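Side-chain contact in triphenylmethane reductase (Citrobacter sp., PDB 2JL1), which probably uses NADPH as cofactor to reduce triphenylmethane dyes, a reaction of interest for the bioremediation of these pollutants: residues Phe109-Ile114 / Val120-Glu125. Residues are numbered along the deposited sequence; the frame is centred on the assembly and turned at random.
With GOL (glycerol), chain D.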
ATOM      1  N   PHE A 109       0.374 -14.294  -4.939  1.00 20.73           N
ATOM      2  CA  PHE A 109      -1.012 -14.376  -4.497  1.00 21.06           C
ATOM      3  C   PHE A 109      -1.289 -13.575  -3.228  1.00 21.75           C
ATOM      4  O   PHE A 109      -2.125 -13.974  -2.406  1.00 21.87           O
ATOM      5  CB  PHE A 109      -1.449 -15.836  -4.381  1.00 21.31           C
ATOM      6  CG  PHE A 109      -1.214 -16.616  -5.648  1.00 22.37           C
ATOM      7  CD1 PHE A 109      -1.941 -16.325  -6.804  1.00 25.69           C
ATOM      8  CD2 PHE A 109      -0.249 -17.588  -5.696  1.00 22.35           C
ATOM      9  CE1 PHE A 109      -1.721 -17.038  -7.991  1.00 27.22           C
ATOM     10  CE2 PHE A 109      -0.020 -18.311  -6.869  1.00 22.19           C
ATOM     11  CZ  PHE A 109      -0.759 -18.031  -8.017  1.00 24.78           C
ATOM     12  N   ALA A 110      -0.610 -12.431  -3.086  1.00 21.46           N
ATOM     13  CA  ALA A 110      -0.675 -11.654  -1.835  1.00 22.60           C
ATOM     14  C   ALA A 110      -2.121 -11.295  -1.435  1.00 23.37           C
ATOM     15  O   ALA A 110      -2.470 -11.316  -0.236  1.00 24.61           O
ATOM     16  CB  ALA A 110       0.187 -10.383  -1.951  1.00 22.26           C
ATOM     17  N   GLU A 111      -2.964 -10.995  -2.417  1.00 23.72           N
ATOM     18  CA  GLU A 111      -4.356 -10.596  -2.129  1.00 26.40           C
ATOM     19  C   GLU A 111      -5.154 -11.679  -1.387  1.00 27.47           C
ATOM     20  O   GLU A 111      -6.112 -11.375  -0.671  1.00 28.83           O
ATOM     21  CB  GLU A 111      -5.090 -10.263  -3.414  1.00 25.32           C
ATOM     22  CG  GLU A 111      -4.578  -9.029  -4.119  1.00 27.08           C
ATOM     23  CD  GLU A 111      -3.491  -9.336  -5.150  1.00 27.43           C
ATOM     24  OE1 GLU A 111      -2.956 -10.474  -5.193  1.00 26.16           O
ATOM     25  OE2 GLU A 111      -3.185  -8.416  -5.928  1.00 28.62           O
ATOM     26  N   GLU A 112      -4.748 -12.934  -1.559  1.00 29.06           N
ATOM     27  CA  GLU A 112      -5.443 -14.072  -0.939  1.00 30.89           C
ATOM     28  C   GLU A 112      -4.750 -14.576   0.308  1.00 30.95           C
ATOM     29  O   GLU A 112      -5.207 -15.548   0.944  1.00 30.41           O
ATOM     30  CB  GLU A 112      -5.576 -15.214  -1.952  1.00 31.32           C
ATOM     31  CG  GLU A 112      -6.633 -14.913  -2.992  1.00 35.06           C
ATOM     32  CD  GLU A 112      -6.113 -14.092  -4.153  1.00 39.90           C
ATOM     33  OE1 GLU A 112      -4.934 -14.265  -4.547  1.00 43.64           O
ATOM     34  OE2 GLU A 112      -6.895 -13.289  -4.698  1.00 40.20           O
ATOM     35  N   SER A 113      -3.646 -13.928   0.645  1.00 30.25           N
ATOM     36  CA  SER A 113      -2.802 -14.391   1.724  1.00 30.26           C
ATOM     37  C   SER A 113      -3.400 -14.127   3.100  1.00 30.92           C
ATOM     38  O   SER A 113      -4.146 -13.179   3.288  1.00 30.47           O
ATOM     39  CB  SER A 113      -1.421 -13.758   1.613  1.00 29.47           C
ATOM     40  OG  SER A 113      -0.626 -14.140   2.719  1.00 29.58           O
ATOM     41  N   ILE A 114      -3.065 -14.998   4.049  1.00 30.75           N
ATOM     42  CA  ILE A 114      -3.484 -14.857   5.417  1.00 31.90           C
ATOM     43  C   ILE A 114      -2.318 -14.568   6.370  1.00 31.97           C
ATOM     44  O   ILE A 114      -2.498 -14.604   7.581  1.00 32.66           O
ATOM     45  CB  ILE A 114      -4.309 -16.115   5.897  1.00 32.16           C
ATOM     46  CG1 ILE A 114      -3.395 -17.338   6.119  1.00 32.15           C
ATOM     47  CG2 ILE A 114      -5.473 -16.425   4.929  1.00 31.94           C
ATOM     48  CD1 ILE A 114      -4.126 -18.584   6.695  1.00 33.89           C
ATOM     49  N   VAL A 120       2.379  -5.795   3.576  1.00 19.72           N
ATOM     50  CA  VAL A 120       3.551  -4.966   3.305  1.00 20.25           C
ATOM     51  C   VAL A 120       3.836  -4.974   1.809  1.00 20.16           C
ATOM     52  O   VAL A 120       4.142  -3.935   1.221  1.00 21.42           O
ATOM     53  CB  VAL A 120       4.817  -5.516   4.004  1.00 20.52           C
ATOM     54  CG1 VAL A 120       6.063  -4.728   3.543  1.00 19.54           C
ATOM     55  CG2 VAL A 120       4.695  -5.434   5.535  1.00 21.93           C
ATOM     56  N   HIS A 121       3.781  -6.163   1.206  1.00 18.56           N
ATOM     57  CA  HIS A 121       4.095  -6.299  -0.213  1.00 19.13           C
ATOM     58  C   HIS A 121       3.081  -5.578  -1.085  1.00 18.23           C
ATOM     59  O   HIS A 121       3.444  -4.902  -2.061  1.00 19.18           O
ATOM     60  CB  HIS A 121       4.245  -7.782  -0.588  1.00 17.95           C
ATOM     61  CG  HIS A 121       5.476  -8.400  -0.016  1.00 21.59           C
ATOM     62  ND1 HIS A 121       6.743  -7.895  -0.254  1.00 22.24           N
ATOM     63  CD2 HIS A 121       5.638  -9.434   0.840  1.00 21.62           C
ATOM     64  CE1 HIS A 121       7.630  -8.611   0.417  1.00 23.94           C
ATOM     65  NE2 HIS A 121       6.986  -9.560   1.077  1.00 21.84           N
ATOM     66  N   LEU A 122       1.808  -5.681  -0.711  1.00 18.43           N
ATOM     67  CA  LEU A 122       0.741  -4.984  -1.477  1.00 18.25           C
ATOM     68  C   LEU A 122       0.845  -3.450  -1.317  1.00 17.73           C
ATOM     69  O   LEU A 122       0.688  -2.703  -2.300  1.00 18.50           O
ATOM     70  CB  LEU A 122      -0.632  -5.493  -1.063  1.00 17.84           C
ATOM     71  CG  LEU A 122      -1.002  -6.896  -1.596  1.00 20.58           C
ATOM     72  CD1 LEU A 122      -2.045  -7.587  -0.677  1.00 21.26           C
ATOM     73  CD2 LEU A 122      -1.512  -6.808  -3.034  1.00 21.64           C
ATOM     74  N   ALA A 123       1.145  -2.988  -0.101  1.00 17.30           N
ATOM     75  CA  ALA A 123       1.357  -1.554   0.153  1.00 17.36           C
ATOM     76  C   ALA A 123       2.517  -1.042  -0.704  1.00 18.04           C
ATOM     77  O   ALA A 123       2.447   0.059  -1.286  1.00 18.43           O
ATOM     78  CB  ALA A 123       1.617  -1.289   1.661  1.00 17.46           C
ATOM     79  N   THR A 124       3.579  -1.850  -0.802  1.00 18.21           N
ATOM     80  CA  THR A 124       4.786  -1.481  -1.552  1.00 18.73           C
ATOM     81  C   THR A 124       4.523  -1.458  -3.058  1.00 18.78           C
ATOM     82  O   THR A 124       4.954  -0.528  -3.763  1.00 18.44           O
ATOM     83  CB  THR A 124       5.968  -2.420  -1.191  1.00 18.45           C
ATOM     84  OG1 THR A 124       6.178  -2.334   0.226  1.00 19.65           O
ATOM     85  CG2 THR A 124       7.249  -1.994  -1.946  1.00 20.27           C
ATOM     86  N   GLU A 125       3.788  -2.454  -3.548  1.00 19.06           N
ATOM     87  CA  GLU A 125       3.345  -2.448  -4.950  1.00 19.57           C
ATOM     88  C   GLU A 125       2.550  -1.170  -5.299  1.00 20.22           C
ATOM     89  O   GLU A 125       2.825  -0.525  -6.313  1.00 19.72           O
ATOM     90  CB  GLU A 125       2.509  -3.686  -5.286  1.00 19.78           C
ATOM     91  CG  GLU A 125       3.350  -4.954  -5.539  1.00 19.70           C
ATOM     92  CD  GLU A 125       2.521  -6.157  -5.997  1.00 20.90           C
ATOM     93  OE1 GLU A 125       1.339  -5.983  -6.425  1.00 22.13           O
ATOM     94  OE2 GLU A 125       3.074  -7.289  -5.935  1.00 20.86           O
TER
HETATM   95  C1  GOL D1290      -1.119  -4.207  -6.374  1.00 27.93           C
HETATM   96  O1  GOL D1290      -0.215  -4.052  -7.440  1.00 23.43           O
HETATM   97  C2  GOL D1290      -2.493  -4.564  -6.916  1.00 31.97           C
HETATM   98  O2  GOL D1290      -2.414  -5.129  -8.200  1.00 32.11           O
HETATM   99  C3  GOL D1290      -3.282  -5.463  -5.966  1.00 33.33           C
HETATM  100  O3  GOL D1290      -4.357  -6.000  -6.688  1.00 35.89           O
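Leu122 carries the apolar part of the contact and meets both Ala110 and Glu111. Its CG lies 3.7 Å from Ala110 CB, while its CD1 runs against the Ala110 backbone, 3.8 Å from the carbonyl O. The other branch turns to the acid: Leu122 CD2 is 3.7 Å from Glu111 OE2 and 3.9 Å from Glu111 CG, so the methyl touches both the CG and the carboxylate of the bent glutamate chain, and the two side chains cross at a slant. That fold comes from chi2 of 91°, which bends the chain and brings the carboxylate over Leu122 although the CB of Glu111 does not point at the helix.

The polar part is indirect. Glu111 OE2 and Glu125 OE1 stand 5.2 Å apart and are joined through a glycerol, probably from the crystallisation liquor: its O3 donates to Glu111 OE2 (2.8 Å) and its O1 to Glu125 OE1 (2.7 Å). Glu125 reaches it with a chain extended beyond CG (chi2 -175°), and the glycerol C3 also touches Leu122 CD2. Arg139 forms salt bridges to the second oxygen of each glutamate, which probably offsets the repulsion between the two acids.

In the Rossmann-type fold of this NmrA-like protein, the contact closes the 3-10 turn 110-112, in the loop after strand 101-107, onto helix 117-130, the next helix in the chain. Ala110 is about 11 Å from the bound NADP, side chain to ligand. Leu122 also packs on Arg139 of strand 135-140 and on Tyr126 of the second subunit, while another face of helix 117-130 packs on helix 80-96.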